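Local coordinates for citrate synthase (Thermotoga maritima, PDB 2P2W), which probably catalyses the condensation of oxaloacetate with acetyl-CoA and water to give citrate and CoA, a step of the tricarboxylic acid cycle, at residues L26-I31 against E43-F48; D110-A115 against H332-V337; S197-A202 against G328-V333. All blocks are in the same frame, centred on the assembly; numbering follows the deposited sequence.

Interaction 1. Residues L26-I31 against E43-F48; sequences LYYRGI and EETAYF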
# COMPACT_ATOMS: atom_id res chain seq x y z
N LEU A 26 -10.28 23.75 -7.24
CA LEU A 26 -10.57 22.36 -6.86
C LEU A 26 -12.07 22.25 -6.61
O LEU A 26 -12.65 23.10 -5.94
CB LEU A 26 -9.80 21.99 -5.58
CG LEU A 26 -10.05 20.59 -5.02
CD1 LEU A 26 -9.59 19.54 -6.02
CD2 LEU A 26 -9.31 20.44 -3.70
N TYR A 27 -12.67 21.20 -7.14
CA TYR A 27 -14.11 20.99 -6.99
C TYR A 27 -14.43 19.56 -6.56
O TYR A 27 -13.78 18.62 -7.01
CB TYR A 27 -14.82 21.25 -8.32
CG TYR A 27 -14.46 22.56 -8.98
CD1 TYR A 27 -13.35 22.65 -9.82
CD2 TYR A 27 -15.23 23.71 -8.77
CE1 TYR A 27 -13.01 23.85 -10.43
CE2 TYR A 27 -14.90 24.92 -9.39
CZ TYR A 27 -13.79 24.98 -10.22
OH TYR A 27 -13.46 26.16 -10.83
N TYR A 28 -15.42 19.40 -5.69
CA TYR A 28 -15.87 18.08 -5.26
C TYR A 28 -17.21 17.91 -5.98
O TYR A 28 -18.16 18.64 -5.70
CB TYR A 28 -16.12 18.04 -3.75
CG TYR A 28 -14.87 18.05 -2.88
CD1 TYR A 28 -13.59 18.04 -3.44
CD2 TYR A 28 -14.99 18.05 -1.49
CE1 TYR A 28 -12.45 18.04 -2.62
CE2 TYR A 28 -13.87 18.05 -0.67
CZ TYR A 28 -12.60 18.04 -1.24
OH TYR A 28 -11.50 18.05 -0.41
N ARG A 29 -17.26 16.96 -6.91
CA ARG A 29 -18.48 16.72 -7.68
C ARG A 29 -19.15 18.02 -8.14
O ARG A 29 -20.37 18.18 -8.03
CB ARG A 29 -19.47 15.87 -6.87
CG ARG A 29 -19.01 14.42 -6.67
CD ARG A 29 -20.05 13.58 -5.95
NE ARG A 29 -19.55 12.27 -5.53
CZ ARG A 29 -19.32 11.25 -6.35
NH1 ARG A 29 -19.54 11.37 -7.65
NH2 ARG A 29 -18.87 10.10 -5.86
N GLY A 30 -18.34 18.95 -8.65
CA GLY A 30 -18.87 20.20 -9.17
C GLY A 30 -18.91 21.42 -8.25
O GLY A 30 -19.06 22.55 -8.73
N ILE A 31 -18.79 21.20 -6.95
CA ILE A 31 -18.83 22.31 -6.00
C ILE A 31 -17.43 22.73 -5.57
O ILE A 31 -16.60 21.88 -5.22
CB ILE A 31 -19.65 21.93 -4.74
CG1 ILE A 31 -21.07 21.53 -5.14
CG2 ILE A 31 -19.69 23.11 -3.77
CD1 ILE A 31 -21.97 21.18 -3.96
N GLU A 43 -19.37 15.44 8.08
CA GLU A 43 -20.39 14.48 7.68
C GLU A 43 -21.14 14.86 6.41
O GLU A 43 -21.41 14.00 5.57
CB GLU A 43 -21.39 14.24 8.81
CG GLU A 43 -20.78 13.58 10.04
CD GLU A 43 -20.43 14.56 11.14
OE1 GLU A 43 -20.03 15.70 10.83
OE2 GLU A 43 -20.54 14.18 12.32
N GLU A 44 -21.48 16.14 6.25
CA GLU A 44 -22.21 16.56 5.06
C GLU A 44 -21.38 16.44 3.78
O GLU A 44 -21.88 15.99 2.75
CB GLU A 44 -22.71 18.00 5.20
CG GLU A 44 -23.65 18.41 4.08
CD GLU A 44 -24.06 19.87 4.14
OE1 GLU A 44 -23.18 20.75 3.96
OE2 GLU A 44 -25.25 20.15 4.37
N THR A 45 -20.12 16.85 3.84
CA THR A 45 -19.28 16.76 2.65
C THR A 45 -18.91 15.30 2.35
O THR A 45 -18.82 14.91 1.20
CB THR A 45 -18.00 17.61 2.80
OG1 THR A 45 -18.37 19.00 2.86
CG2 THR A 45 -17.07 17.38 1.60
N ALA A 46 -18.72 14.50 3.40
CA ALA A 46 -18.39 13.09 3.21
C ALA A 46 -19.59 12.41 2.55
O ALA A 46 -19.44 11.57 1.66
CB ALA A 46 -18.08 12.44 4.55
N TYR A 47 -20.78 12.78 3.00
CA TYR A 47 -22.01 12.22 2.44
C TYR A 47 -22.04 12.55 0.95
O TYR A 47 -22.31 11.70 0.10
CB TYR A 47 -23.23 12.83 3.12
CG TYR A 47 -24.55 12.29 2.62
CD1 TYR A 47 -25.09 12.73 1.40
CD2 TYR A 47 -25.25 11.34 3.34
CE1 TYR A 47 -26.30 12.22 0.93
CE2 TYR A 47 -26.46 10.82 2.88
CZ TYR A 47 -26.98 11.27 1.67
OH TYR A 47 -28.18 10.77 1.23
N PHE A 48 -21.75 13.82 0.65
CA PHE A 48 -21.75 14.30 -0.73
C PHE A 48 -20.75 13.55 -1.60
O PHE A 48 -21.04 13.20 -2.74
CB PHE A 48 -21.45 15.80 -0.73
CG PHE A 48 -21.46 16.43 -2.10
CD1 PHE A 48 -22.48 16.15 -3.00
CD2 PHE A 48 -20.46 17.32 -2.48
CE1 PHE A 48 -22.51 16.74 -4.26
CE2 PHE A 48 -20.48 17.92 -3.73
CZ PHE A 48 -21.51 17.63 -4.63

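Interaction 2. Residues D110-A115 against H332-V337; sequences DLREKA and HVIEYV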
# COMPACT_ATOMS: atom_id res chain seq x y z
N ASP A 110 -22.18 -2.35 -0.06
CA ASP A 110 -21.59 -2.86 1.18
C ASP A 110 -20.17 -2.30 1.36
O ASP A 110 -19.69 -2.05 2.46
CB ASP A 110 -21.53 -4.39 1.08
CG ASP A 110 -20.97 -4.95 2.38
OD1 ASP A 110 -21.62 -4.77 3.41
OD2 ASP A 110 -19.94 -5.62 2.34
N LEU A 111 -19.49 -2.13 0.21
CA LEU A 111 -18.18 -1.50 0.22
C LEU A 111 -18.28 -0.06 0.74
O LEU A 111 -17.42 0.42 1.47
CB LEU A 111 -17.67 -1.50 -1.22
CG LEU A 111 -16.16 -1.30 -1.34
CD1 LEU A 111 -15.36 -2.29 -0.48
CD2 LEU A 111 -15.65 -1.49 -2.78
N ARG A 112 -19.35 0.63 0.37
CA ARG A 112 -19.56 1.99 0.82
C ARG A 112 -19.88 1.99 2.32
O ARG A 112 -19.43 2.86 3.06
CB ARG A 112 -20.70 2.65 0.04
CG ARG A 112 -21.01 4.08 0.47
CD ARG A 112 -21.79 4.83 -0.60
NE ARG A 112 -23.01 4.14 -0.99
CZ ARG A 112 -23.80 4.53 -1.99
NH1 ARG A 112 -23.51 5.62 -2.68
NH2 ARG A 112 -24.89 3.84 -2.28
N GLU A 113 -20.64 0.99 2.77
CA GLU A 113 -20.98 0.89 4.18
C GLU A 113 -19.69 0.66 4.96
O GLU A 113 -19.48 1.21 6.05
CB GLU A 113 -21.94 -0.28 4.41
CG GLU A 113 -22.63 -0.28 5.76
CD GLU A 113 -23.51 0.94 5.96
OE1 GLU A 113 -24.12 1.41 4.97
OE2 GLU A 113 -23.61 1.43 7.10
N LYS A 114 -18.80 -0.15 4.38
CA LYS A 114 -17.52 -0.44 4.99
C LYS A 114 -16.67 0.83 5.08
O LYS A 114 -16.00 1.08 6.09
CB LYS A 114 -16.79 -1.51 4.17
CG LYS A 114 -15.59 -2.12 4.86
CD LYS A 114 -15.19 -3.45 4.22
CE LYS A 114 -16.41 -4.34 4.00
NZ LYS A 114 -16.62 -5.29 5.13
N ALA A 115 -16.71 1.63 4.01
CA ALA A 115 -15.95 2.88 3.96
C ALA A 115 -16.44 3.82 5.05
O ALA A 115 -15.64 4.45 5.74
CB ALA A 115 -16.11 3.53 2.59
N HIS A 332 -12.90 6.83 -4.31
CA HIS A 332 -12.22 6.42 -5.53
C HIS A 332 -12.18 4.91 -5.70
O HIS A 332 -12.46 4.40 -6.79
CB HIS A 332 -10.80 6.99 -5.56
CG HIS A 332 -10.72 8.37 -6.14
ND1 HIS A 332 -10.76 8.60 -7.50
CD2 HIS A 332 -10.66 9.58 -5.55
CE1 HIS A 332 -10.73 9.90 -7.72
NE2 HIS A 332 -10.67 10.52 -6.55
N VAL A 333 -11.84 4.19 -4.64
CA VAL A 333 -11.79 2.73 -4.72
C VAL A 333 -13.15 2.20 -5.19
O VAL A 333 -13.23 1.41 -6.13
CB VAL A 333 -11.44 2.10 -3.34
CG1 VAL A 333 -11.66 0.59 -3.38
CG2 VAL A 333 -9.99 2.40 -2.99
N ILE A 334 -14.22 2.67 -4.54
CA ILE A 334 -15.58 2.26 -4.88
C ILE A 334 -15.91 2.53 -6.34
O ILE A 334 -16.41 1.66 -7.05
CB ILE A 334 -16.62 3.00 -4.00
CG1 ILE A 334 -16.48 2.56 -2.54
CG2 ILE A 334 -18.03 2.72 -4.52
CD1 ILE A 334 -17.18 3.47 -1.56
N GLU A 335 -15.63 3.75 -6.79
CA GLU A 335 -15.90 4.14 -8.17
C GLU A 335 -15.10 3.28 -9.14
O GLU A 335 -15.65 2.71 -10.08
CB GLU A 335 -15.54 5.61 -8.39
CG GLU A 335 -15.85 6.13 -9.79
CD GLU A 335 -15.41 7.58 -9.99
OE1 GLU A 335 -14.19 7.83 -9.92
OE2 GLU A 335 -16.28 8.45 -10.20
N TYR A 336 -13.79 3.18 -8.90
CA TYR A 336 -12.91 2.41 -9.78
C TYR A 336 -13.30 0.94 -9.95
O TYR A 336 -13.38 0.44 -11.08
CB TYR A 336 -11.48 2.47 -9.28
CG TYR A 336 -10.49 1.93 -10.28
CD1 TYR A 336 -10.07 2.71 -11.36
CD2 TYR A 336 -9.99 0.63 -10.18
CE1 TYR A 336 -9.18 2.21 -12.31
CE2 TYR A 336 -9.10 0.12 -11.12
CZ TYR A 336 -8.70 0.92 -12.18
OH TYR A 336 -7.82 0.43 -13.12
N VAL A 337 -13.51 0.24 -8.84
CA VAL A 337 -13.81 -1.19 -8.96
C VAL A 337 -15.21 -1.50 -9.55
O VAL A 337 -15.53 -2.63 -9.87
CB VAL A 337 -13.68 -1.85 -7.58
CG1 VAL A 337 -12.28 -1.62 -7.03
CG2 VAL A 337 -14.70 -1.27 -6.62

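Interaction 3. Residues S197-A202 against G328-V333; sequences SCIVGA and GWTAHV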
# COMPACT_ATOMS: atom_id res chain seq x y z
N SER A 197 -6.88 -3.13 3.02
CA SER A 197 -5.59 -3.24 2.35
C SER A 197 -5.33 -2.01 1.49
O SER A 197 -4.22 -1.48 1.47
CB SER A 197 -5.53 -4.50 1.49
OG SER A 197 -5.49 -5.67 2.30
N CYS A 198 -6.36 -1.56 0.77
CA CYS A 198 -6.21 -0.38 -0.08
C CYS A 198 -5.83 0.82 0.79
O CYS A 198 -4.91 1.57 0.46
CB CYS A 198 -7.52 -0.08 -0.81
SG CYS A 198 -8.12 -1.41 -1.87
N ILE A 199 -6.55 0.99 1.89
CA ILE A 199 -6.30 2.11 2.80
C ILE A 199 -4.91 2.07 3.44
O ILE A 199 -4.22 3.10 3.52
CB ILE A 199 -7.39 2.16 3.91
CG1 ILE A 199 -8.76 2.37 3.25
CG2 ILE A 199 -7.09 3.27 4.91
CD1 ILE A 199 -9.95 2.27 4.21
N VAL A 200 -4.48 0.89 3.89
CA VAL A 200 -3.17 0.75 4.51
C VAL A 200 -2.04 1.12 3.54
O VAL A 200 -1.02 1.67 3.95
CB VAL A 200 -2.98 -0.68 5.06
CG1 VAL A 200 -1.54 -0.90 5.49
CG2 VAL A 200 -3.91 -0.87 6.25
N GLY A 201 -2.23 0.82 2.26
CA GLY A 201 -1.23 1.17 1.27
C GLY A 201 -1.24 2.68 1.07
O GLY A 201 -0.19 3.32 0.97
N ALA A 202 -2.44 3.26 1.00
CA ALA A 202 -2.59 4.70 0.82
C ALA A 202 -1.92 5.44 1.99
O ALA A 202 -1.25 6.46 1.80
CB ALA A 202 -4.07 5.07 0.75
N GLY A 328 -11.91 10.42 0.55
CA GLY A 328 -11.59 10.46 -0.87
C GLY A 328 -11.03 9.14 -1.37
O GLY A 328 -11.38 8.67 -2.45
N TRP A 329 -10.13 8.54 -0.58
CA TRP A 329 -9.53 7.26 -0.96
C TRP A 329 -10.61 6.22 -1.23
O TRP A 329 -10.62 5.58 -2.28
CB TRP A 329 -8.62 6.73 0.15
CG TRP A 329 -7.33 7.48 0.37
CD1 TRP A 329 -6.64 8.24 -0.55
CD2 TRP A 329 -6.53 7.49 1.56
NE1 TRP A 329 -5.47 8.70 0.00
CE2 TRP A 329 -5.38 8.26 1.30
CE3 TRP A 329 -6.68 6.91 2.83
CZ2 TRP A 329 -4.38 8.47 2.25
CZ3 TRP A 329 -5.69 7.12 3.79
CH2 TRP A 329 -4.55 7.90 3.49
N THR A 330 -11.52 6.05 -0.26
CA THR A 330 -12.59 5.07 -0.39
C THR A 330 -13.57 5.39 -1.52
O THR A 330 -14.04 4.48 -2.21
CB THR A 330 -13.36 4.90 0.95
OG1 THR A 330 -13.88 6.16 1.39
CG2 THR A 330 -12.44 4.35 2.03
N ALA A 331 -13.87 6.67 -1.72
CA ALA A 331 -14.78 7.07 -2.79
C ALA A 331 -14.20 6.60 -4.13
O ALA A 331 -14.90 6.04 -4.97
CB ALA A 331 -14.96 8.59 -2.79
N HIS A 332 -12.90 6.83 -4.31
CA HIS A 332 -12.22 6.42 -5.53
C HIS A 332 -12.18 4.91 -5.70
O HIS A 332 -12.46 4.40 -6.79
CB HIS A 332 -10.80 6.99 -5.56
CG HIS A 332 -10.72 8.37 -6.14
ND1 HIS A 332 -10.76 8.60 -7.50
CD2 HIS A 332 -10.66 9.58 -5.55
CE1 HIS A 332 -10.73 9.90 -7.72
NE2 HIS A 332 -10.67 10.52 -6.55
N VAL A 333 -11.84 4.19 -4.64
CA VAL A 333 -11.79 2.73 -4.72
C VAL A 333 -13.15 2.20 -5.19
O VAL A 333 -13.23 1.41 -6.13
CB VAL A 333 -11.44 2.10 -3.34
CG1 VAL A 333 -11.66 0.59 -3.38
CG2 VAL A 333 -9.99 2.40 -2.99

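Interaction 1. Residues L26-I31 against E43-F48
F48 reaches out of its helix to meet a tight turn, and its ring touches Y28, R29 and I31. With CG anti to the backbone N (chi1 -178°), the benzyl group leaves the helix far enough for its outermost carbons, CE2 and CZ, to do the touching. CZ of F48 lies 3.5 Å from CB of R29, while its CE2 lies 3.6 Å from CD1 of I31, whose extended ethyl arm crosses the ring at a slant. The carbonyl O of Y28 comes to 3.1 Å from CE2 of F48. That carbonyl is already engaged: Y28 to I31 form a type I' turn, closed by a pair of backbone hydrogen bonds between its end residues, and this turn links strands 25-28 and 31-32 in a tight beta hairpin of the small antiparallel sheet. Helix 42-51 packs against the hairpin end. R29, within the turn, runs its extended chain past the phenyl group, with CD over one ring face; its NE comes to 3.3 Å from the carbonyl O of F48, and its NH2 bonds to the carbonyl O of L49. A second patch joins Y28 to T45, whose methyl CG2 sits in the plane of the tyrosine ring at its edge, 3.8 Å from CD2 of Y28. T45 turns OG1 instead to S40, and the Y28 hydroxyl is held by I171 and E175. V355 of the second subunit packs on I31.

Interaction 2. Residues D110-A115 against H332-V337
I334 is the main bump of this contact, pressed between L111 and R112 where two helices of the largely helical citrate synthase fold run nearly antiparallel. The segments of helix 110-133 and helix 317-337 have axes 10.1 Å apart, with 167° between their directions, and only apolar atoms meet across them. The I334 chain is stretched out (chi2 165°), which carries CD1 to the backbone of the opposite helix: it stops 3.7 Å from CA of R112, in a hollow floored by that backbone and flanked by CB of R112 and the methyl of A115. The arginine's own chain bends away and delivers NH1 to the carbonyl O of W50, in helix 42-51, so its charged end takes no part in this packing. L111 supplies the answering bump, set in the groove between I334 and V337. With CG anti to the backbone N (chi1 -161°), its side chain slides past I334 in the opposite direction, CG and CD2 of L111 each lying 4.1 Å from CG1 of I334. Alongside, L195 of helix 195-207 packs on L111 and V333, while W50 touches A115; a third and a fourth helix thus border the contact. It lies near the protein surface, away from the predicted catalytic residues. Toward the C-terminal end of helix 317-337, L111 and V337 reach for each other tip to tip, with CD2 of L111 4.0 Å from CG2 of V337.

Interaction 3. Residues S197-A202 against G328-V333
A buried, largely apolar helix-to-helix contact joins helix 195-207 to helix 317-337 in the interior of the subunit, where W329 receives A202 on the face of its indole. The short segments cross at 131°, their axes 10.4 Å apart. The methyl CB of A202 stands 3.5 Å from the centre of the six-membered ring of W329, only 12° off its normal, which makes a well-centred CH-pi contact. The tryptophan is placed for it by its first torsion, which sets CG anti to the carbonyl carbon (chi1 -71°) and lays the ring beneath the alanine. Beside it, CG2 of I199 comes obliquely to the same indole, 4.2 Å from CE3 of W329. Helix 317-337 runs through the largely helical body of the citrate synthase fold, and the W329 side chain is about 7 Å from a bound citrate anion. NE1 of W329 bonds to OG of S181, which fixes the ring's rotation as well as satisfying its buried N-H. An alanine in place of W329 would probably leave the methyl of A202 facing a gap and S181 without its indole donor. Next to the indole, CD1 of I199 meets CG2 of T330 at 3.9 Å; the threonine turns that methyl to the interface, while its OG1 bonds to the carbonyl O of V326 and takes a hydrogen bond from NE1 of W50. At the far end CB of C198 packs 4.1 Å from CG2 of V333. Nearby, at the dimer interface, S197 bonds K95 of the second subunit and V200 meets its counterpart there.

Interactions 2 and 3 show how one long helix can gather distant parts of a chain. Both use helix 317-337, share H332 and V333, and lie about 9 Å apart between centres; they touch where CB of A115 packs 3.5 Å from CB of T330. Helix 110-133 and helix 195-207 are thereby brought together on it from far earlier in the sequence. Interaction 1 comes first along the chain, local in sequence, its centre about 16 and 17 Å from those of interactions 2 and 3. It touches neither, nearest atoms being about 5 Å away, but W50, further along its helix 42-51, reaches both. Interactions 1 and 3 also meet the second subunit, tying this packing to the dimer.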